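Local coordinates for protein phytase (PDB 2GFI) that hydrolyses phytate (inositol hexakisphosphate), releasing phosphate as a 3-phytase of the histidine acid phosphatase family, at residues Asn299-Thr302 and Arg303-Gly306; Thr334-Glu337 and Ile338-Ala342; Asn413-Asn416 and Asp417-Glu421. All blocks are in the same frame, centred on the assembly; numbering follows the deposited sequence.

In the fold
The three contacts are local, each made within one turn or helix. Contact 2, the most deeply buried, lies on helix 333-343, which begins with the predicted proton donor; its polar side chains find partners elsewhere in the protein. Contact 1 opens the next-door helix 302-318 and is partly buried; two waters serve its first turn. Contacts 1 and 2 touch where I338 CG2 packs on T302 and G306 and where T302 OG1 probably bonds S341 OG. Contact 3, on helix 412-423 farther from the chain centre, also rests on helix 302-318, but divides into a buried apolar side and an acidic exposed one. Contacts 2 and 3 do not touch.

Contact 1. Residues Asn299-Thr302 and Arg303-Gly306; sequences NNMT and RVIG
N299 O is gripped by two firm bonds: T302 N donates to it at 3.2 Å, and a water donates from 2.7 Å while accepting from R303 N, so that N299 and R303 are bridged across the turn. A second water joins N300 O to V304 N in the same way. The N299 side chain adds a capping bond: OD1 takes the N-H of M301 at 3.0 Å on a lone pair, in the carbonyl plane. From there the helical bonds begin, I305 N to M301 O at 3.3 Å and nearly straight (171°), then G306 N to T302 O at 2.6 Å. M301 and V304 lie side by side, pointing the same way. The methionine chain bends at chi2 and chi3, bringing CE against V304 CG1 at 3.4 Å, a tight fit, while Q431 and C432 of helix 428-432 border M301. The partners of T302 OG1 include S341 OG on helix 333-343. The whole is a helix start: an asparagine side chain capping a type I beta turn that runs into helix 302-318, with water serving first-turn N-H groups.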
loop_
_atom_site.group_PDB
_atom_site.type_symbol
_atom_site.label_atom_id
_atom_site.label_comp_id
_atom_site.label_asym_id
_atom_site.label_seq_id
_atom_site.Cartn_x
_atom_site.Cartn_y
_atom_site.Cartn_z
ATOM N N ASN A 299 37.856 -4.923 10.330
ATOM C CA ASN A 299 39.060 -5.568 9.853
ATOM C C ASN A 299 40.028 -4.503 9.321
ATOM O O ASN A 299 39.674 -3.744 8.390
ATOM C CB ASN A 299 38.724 -6.603 8.772
ATOM C CG ASN A 299 39.920 -7.474 8.398
ATOM O OD1 ASN A 299 40.911 -6.982 7.863
ATOM N ND2 ASN A 299 39.824 -8.780 8.666
ATOM N N ASN A 300 41.234 -4.461 9.913
ATOM C CA ASN A 300 42.228 -3.433 9.601
ATOM C C ASN A 300 42.653 -3.390 8.123
ATOM O O ASN A 300 43.170 -2.374 7.645
ATOM C CB ASN A 300 43.451 -3.485 10.575
ATOM C CG ASN A 300 44.237 -4.846 10.564
ATOM O OD1 ASN A 300 44.051 -5.711 9.694
ATOM N ND2 ASN A 300 45.146 -5.015 11.561
ATOM N N MET A 301 42.401 -4.467 7.386
ATOM C CA MET A 301 42.882 -4.547 6.016
ATOM C C MET A 301 41.946 -4.002 4.964
ATOM O O MET A 301 42.360 -3.758 3.840
ATOM C CB MET A 301 43.321 -5.976 5.661
ATOM C CG MET A 301 44.684 -6.351 6.235
ATOM S SD MET A 301 45.990 -5.140 5.812
ATOM C CE MET A 301 46.103 -5.434 4.055
ATOM N N THR A 302 40.685 -3.778 5.318
ATOM C CA THR A 302 39.667 -3.441 4.310
ATOM C C THR A 302 39.762 -2.024 3.800
ATOM O O THR A 302 39.411 -1.756 2.648
ATOM C CB THR A 302 38.249 -3.696 4.835
ATOM O OG1 THR A 302 38.021 -2.879 5.998
ATOM C CG2 THR A 302 38.092 -5.167 5.270
ATOM N N ARG A 303 40.225 -1.100 4.640
ATOM C CA ARG A 303 40.382 0.226 4.134
ATOM C C ARG A 303 41.391 0.269 2.994
ATOM O O ARG A 303 41.130 0.963 1.988
ATOM C CB ARG A 303 40.773 1.240 5.166
ATOM C CG ARG A 303 40.707 2.585 4.479
ATOM C CD ARG A 303 40.791 3.743 5.330
ATOM N NE ARG A 303 39.917 3.696 6.480
ATOM C CZ ARG A 303 39.546 4.791 7.135
ATOM N NH1 ARG A 303 39.942 5.985 6.683
ATOM N NH2 ARG A 303 38.773 4.699 8.221
ATOM N N VAL A 304 42.526 -0.445 3.132
ATOM C CA VAL A 304 43.519 -0.441 2.039
ATOM C C VAL A 304 42.941 -1.078 0.778
ATOM O O VAL A 304 43.095 -0.526 -0.306
ATOM C CB VAL A 304 44.902 -1.088 2.395
ATOM C CG1 VAL A 304 44.777 -2.568 2.693
ATOM C CG2 VAL A 304 45.867 -0.908 1.210
ATOM N N ILE A 305 42.277 -2.228 0.937
ATOM C CA ILE A 305 41.627 -2.912 -0.186
ATOM C C ILE A 305 40.513 -2.058 -0.802
ATOM O O ILE A 305 40.501 -1.851 -2.000
ATOM C CB ILE A 305 41.061 -4.285 0.227
ATOM C CG1 ILE A 305 42.152 -5.208 0.738
ATOM C CG2 ILE A 305 40.350 -4.936 -0.965
ATOM C CD1 ILE A 305 41.598 -6.379 1.551
ATOM N N GLY A 306 39.589 -1.552 0.020
ATOM C CA GLY A 306 38.497 -0.701 -0.467
ATOM C C GLY A 306 38.945 0.542 -1.216
ATOM O O GLY A 306 38.261 1.002 -2.130
HETATM O O HOH W 1 40.257 -1.241 7.722
HETATM O O HOH W 2 44.086 -0.945 5.357
#

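Contact 2. Residues Thr334-Glu337 and Ile338-Ala342; sequences TDIE and IFHSA
T334 and I338 lie side by side one helical turn apart, pointing the same way, with T334 CG2 against I338 CD1 at 3.7 Å. The isoleucine chain also runs close by the carbonyl of T334, its CG1 3.1 Å from T334 O. CG1 is placed beside the backbone N (chi1 -65°), which lays the branch back along the preceding turn. I336 and H340 repeat this side-by-side arrangement on another side of the helix: I336 CG2 reaches H340 CD2 at 3.6 Å. The imidazole turns its edge to the backbone, and I336 O lies in the ring plane 3.0 Å from H340 CD2. F339 points elsewhere, its CG anti to the backbone N (chi1 -176°), and its ring meets F67 edge-to-face. Beneath these side chains run the regular helical bonds, among them F339 N to D335 O at 2.8 Å and H340 N to I336 O at 2.9 Å. I338 also packs on I305 of helix 302-318, and an alanine here would probably leave T334 CG2 without its apolar neighbour and open a gap toward that helix. The helix is buried, yet it carries polar side chains: D335 makes a salt bridge with R208, E337 bonds Y363 and N295, and H340 NE2 pairs with T375. The chemistry is thus divided: apolar groups pack against the neighbouring elements while these polar ends are matched, which is consistent with a set position for the helix that D333, the predicted proton donor, begins.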
loop_
_atom_site.group_PDB
_atom_site.type_symbol
_atom_site.label_atom_id
_atom_site.label_comp_id
_atom_site.label_asym_id
_atom_site.label_seq_id
_atom_site.Cartn_x
_atom_site.Cartn_y
_atom_site.Cartn_z
ATOM N N THR A 334 30.929 -8.689 -0.844
ATOM C CA THR A 334 32.155 -8.547 -0.089
ATOM C C THR A 334 32.998 -7.422 -0.636
ATOM O O THR A 334 33.576 -6.667 0.116
ATOM C CB THR A 334 32.930 -9.871 -0.057
ATOM O OG1 THR A 334 32.168 -10.841 0.675
ATOM C CG2 THR A 334 34.176 -9.720 0.819
ATOM N N ASP A 335 33.003 -7.265 -1.949
ATOM C CA ASP A 335 33.857 -6.283 -2.573
ATOM C C ASP A 335 33.277 -4.918 -2.405
ATOM O O ASP A 335 34.009 -3.939 -2.173
ATOM C CB ASP A 335 34.017 -6.641 -4.016
ATOM C CG ASP A 335 34.607 -8.000 -4.161
ATOM O OD1 ASP A 335 35.794 -8.110 -3.764
ATOM O OD2 ASP A 335 33.964 -9.010 -4.582
ATOM N N ILE A 336 31.949 -4.876 -2.474
ATOM C CA ILE A 336 31.222 -3.648 -2.264
ATOM C C ILE A 336 31.290 -3.251 -0.809
ATOM O O ILE A 336 31.323 -2.065 -0.521
ATOM C CB ILE A 336 29.779 -3.786 -2.742
ATOM C CG1 ILE A 336 29.774 -4.045 -4.253
ATOM C CG2 ILE A 336 28.986 -2.524 -2.397
ATOM C CD1 ILE A 336 28.403 -4.351 -4.834
ATOM N N GLU A 337 31.294 -4.228 0.103
ATOM C CA GLU A 337 31.419 -3.909 1.535
ATOM C C GLU A 337 32.761 -3.326 1.839
ATOM O O GLU A 337 32.855 -2.332 2.532
ATOM C CB GLU A 337 31.233 -5.118 2.447
ATOM C CG GLU A 337 29.844 -5.231 2.955
ATOM C CD GLU A 337 29.718 -6.229 4.061
ATOM O OE1 GLU A 337 29.247 -5.832 5.162
ATOM O OE2 GLU A 337 30.062 -7.406 3.785
ATOM N N ILE A 338 33.796 -3.974 1.330
ATOM C CA ILE A 338 35.155 -3.499 1.501
ATOM C C ILE A 338 35.326 -2.133 0.832
ATOM O O ILE A 338 35.902 -1.225 1.410
ATOM C CB ILE A 338 36.146 -4.549 0.945
ATOM C CG1 ILE A 338 36.078 -5.849 1.787
ATOM C CG2 ILE A 338 37.549 -3.958 0.838
ATOM C CD1 ILE A 338 36.704 -7.058 1.119
ATOM N N PHE A 339 34.794 -1.983 -0.374
ATOM C CA PHE A 339 34.712 -0.670 -1.019
ATOM C C PHE A 339 34.143 0.368 -0.048
ATOM O O PHE A 339 34.768 1.399 0.175
ATOM C CB PHE A 339 33.883 -0.782 -2.314
ATOM C CG PHE A 339 33.808 0.476 -3.133
ATOM C CD1 PHE A 339 34.703 1.530 -2.957
ATOM C CD2 PHE A 339 32.852 0.581 -4.143
ATOM C CE1 PHE A 339 34.619 2.679 -3.771
ATOM C CE2 PHE A 339 32.753 1.757 -4.942
ATOM C CZ PHE A 339 33.649 2.782 -4.759
ATOM N N HIS A 340 32.998 0.067 0.569
ATOM C CA HIS A 340 32.345 0.954 1.560
ATOM C C HIS A 340 33.130 1.184 2.820
ATOM O O HIS A 340 32.999 2.228 3.461
ATOM C CB HIS A 340 30.927 0.458 1.919
ATOM C CG HIS A 340 29.891 0.901 0.936
ATOM N ND1 HIS A 340 29.151 2.060 1.102
ATOM C CD2 HIS A 340 29.522 0.380 -0.254
ATOM C CE1 HIS A 340 28.353 2.218 0.061
ATOM N NE2 HIS A 340 28.560 1.215 -0.777
ATOM N N SER A 341 33.966 0.219 3.180
ATOM C CA SER A 341 34.927 0.444 4.265
ATOM C C SER A 341 35.791 1.678 3.949
ATOM O O SER A 341 36.086 2.485 4.830
ATOM C CB SER A 341 35.810 -0.778 4.443
ATOM O OG SER A 341 36.435 -0.730 5.696
ATOM N N ALA A 342 36.173 1.833 2.685
ATOM C CA ALA A 342 36.909 3.009 2.313
ATOM C C ALA A 342 36.007 4.206 2.007
ATOM O O ALA A 342 36.377 5.317 2.367
ATOM C CB ALA A 342 37.871 2.724 1.178
#

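Contact 3. Residues Asn413-Asn416 and Asp417-Glu421; sequences NDYN and DYVAE
V419 CG2 sits over one face of the Y415 ring, a CH-pi contact 3.6 Å from the ring centroid and 25° off the normal. The methyl is displaced toward the hydroxyl end, so that Y415 CZ is its closest ring atom at 3.3 Å. Y418 meets the same tyrosine differently: its CD2 comes to Y415 CE1 at 3.9 Å, the two side chains crossing obliquely. Both tyrosines have CG anti to the backbone N (Y415 chi1 -176°), and for Y415 this carries the ring forward toward the following turn, where V419 can cover it. V419 CG2 also rests on the carbonyl of Y415, whose oxygen accepts from V419 N at 2.9 Å in an almost straight bond (173°). Similar bonds join Y418 N to D414 O at 3.0 Å and A420 N to N416 O; the one from D417 N to N413 O is weak. On the exposed side D414 OD1 and D417 OD2 stand 4.3 Å apart, like charges that solvent probably screens. Farther out, each ring is also held at its hydroxyl: Y415 OH bonds Y390 OH on strand 385-392, and Y418 OH bonds I343 O at the end of helix 333-343. Y415 also packs on L310 and L317 of helix 302-318, and V419 on L314. Such a division is that of an amphipathic helix, here helix 412-423: Y415 and V419 form its buried stripe against helix 302-318, with Y415 also reaching strand 385-392, while D414, D417 and A420 line its outer side.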
loop_
_atom_site.group_PDB
_atom_site.type_symbol
_atom_site.label_atom_id
_atom_site.label_comp_id
_atom_site.label_asym_id
_atom_site.label_seq_id
_atom_site.Cartn_x
_atom_site.Cartn_y
_atom_site.Cartn_z
ATOM N N ASN A 413 35.689 19.201 -5.580
ATOM C CA ASN A 413 36.894 19.680 -4.917
ATOM C C ASN A 413 37.002 19.184 -3.500
ATOM O O ASN A 413 38.033 18.659 -3.103
ATOM C CB ASN A 413 36.981 21.220 -4.995
ATOM C CG ASN A 413 37.126 21.707 -6.419
ATOM O OD1 ASN A 413 37.863 21.105 -7.221
ATOM N ND2 ASN A 413 36.404 22.761 -6.767
ATOM N N ASP A 414 35.914 19.336 -2.749
ATOM C CA ASP A 414 35.778 18.785 -1.407
ATOM C C ASP A 414 35.792 17.262 -1.403
ATOM O O ASP A 414 36.358 16.649 -0.505
ATOM C CB ASP A 414 34.481 19.273 -0.797
ATOM C CG ASP A 414 34.503 20.754 -0.496
ATOM O OD1 ASP A 414 35.600 21.280 -0.171
ATOM O OD2 ASP A 414 33.479 21.467 -0.570
ATOM N N TYR A 415 35.179 16.652 -2.414
ATOM C CA TYR A 415 35.152 15.196 -2.502
ATOM C C TYR A 415 36.562 14.634 -2.654
ATOM O O TYR A 415 36.873 13.569 -2.116
ATOM C CB TYR A 415 34.250 14.693 -3.630
ATOM C CG TYR A 415 34.192 13.168 -3.605
ATOM C CD1 TYR A 415 33.676 12.489 -2.478
ATOM C CD2 TYR A 415 34.687 12.401 -4.676
ATOM C CE1 TYR A 415 33.654 11.109 -2.425
ATOM C CE2 TYR A 415 34.654 11.016 -4.632
ATOM C CZ TYR A 415 34.132 10.377 -3.504
ATOM O OH TYR A 415 34.100 9.019 -3.440
ATOM N N ASN A 416 37.414 15.369 -3.384
ATOM C CA ASN A 416 38.841 15.047 -3.480
ATOM C C ASN A 416 39.548 14.991 -2.133
ATOM O O ASN A 416 40.314 14.070 -1.883
ATOM C CB ASN A 416 39.539 15.984 -4.466
ATOM C CG ASN A 416 39.500 15.449 -5.877
ATOM O OD1 ASN A 416 40.300 14.593 -6.251
ATOM N ND2 ASN A 416 38.547 15.919 -6.659
ATOM N N ASP A 417 39.255 15.957 -1.269
ATOM C CA ASP A 417 39.830 16.026 0.066
ATOM C C ASP A 417 39.354 14.856 0.946
ATOM O O ASP A 417 40.144 14.262 1.697
ATOM C CB ASP A 417 39.441 17.348 0.754
ATOM C CG ASP A 417 40.050 18.581 0.093
ATOM O OD1 ASP A 417 40.998 18.453 -0.718
ATOM O OD2 ASP A 417 39.633 19.736 0.338
ATOM N N TYR A 418 38.051 14.563 0.847
ATOM C CA TYR A 418 37.421 13.436 1.519
ATOM C C TYR A 418 38.083 12.118 1.096
ATOM O O TYR A 418 38.548 11.335 1.946
ATOM C CB TYR A 418 35.896 13.409 1.245
ATOM C CG TYR A 418 35.220 12.240 1.934
ATOM C CD1 TYR A 418 34.988 12.276 3.301
ATOM C CD2 TYR A 418 34.879 11.079 1.228
ATOM C CE1 TYR A 418 34.415 11.215 3.955
ATOM C CE2 TYR A 418 34.287 10.017 1.865
ATOM C CZ TYR A 418 34.055 10.105 3.244
ATOM O OH TYR A 418 33.492 9.087 3.941
ATOM N N VAL A 419 38.155 11.876 -0.209
ATOM C CA VAL A 419 38.815 10.658 -0.676
ATOM C C VAL A 419 40.270 10.585 -0.168
ATOM O O VAL A 419 40.673 9.563 0.418
ATOM C CB VAL A 419 38.730 10.483 -2.196
ATOM C CG1 VAL A 419 39.515 9.246 -2.623
ATOM C CG2 VAL A 419 37.292 10.325 -2.591
ATOM N N ALA A 420 41.030 11.677 -0.348
ATOM C CA ALA A 420 42.411 11.724 0.145
ATOM C C ALA A 420 42.505 11.355 1.631
ATOM O O ALA A 420 43.370 10.583 2.012
ATOM C CB ALA A 420 43.056 13.098 -0.132
ATOM N N GLU A 421 41.594 11.887 2.450
ATOM C CA GLU A 421 41.500 11.557 3.881
ATOM C C GLU A 421 41.224 10.073 4.120
ATOM O O GLU A 421 41.811 9.463 5.041
ATOM C CB GLU A 421 40.375 12.358 4.549
ATOM C CG GLU A 421 40.723 13.789 4.945
ATOM C CD GLU A 421 39.588 14.490 5.710
ATOM O OE1 GLU A 421 38.379 14.331 5.315
ATOM O OE2 GLU A 421 39.909 15.201 6.720
#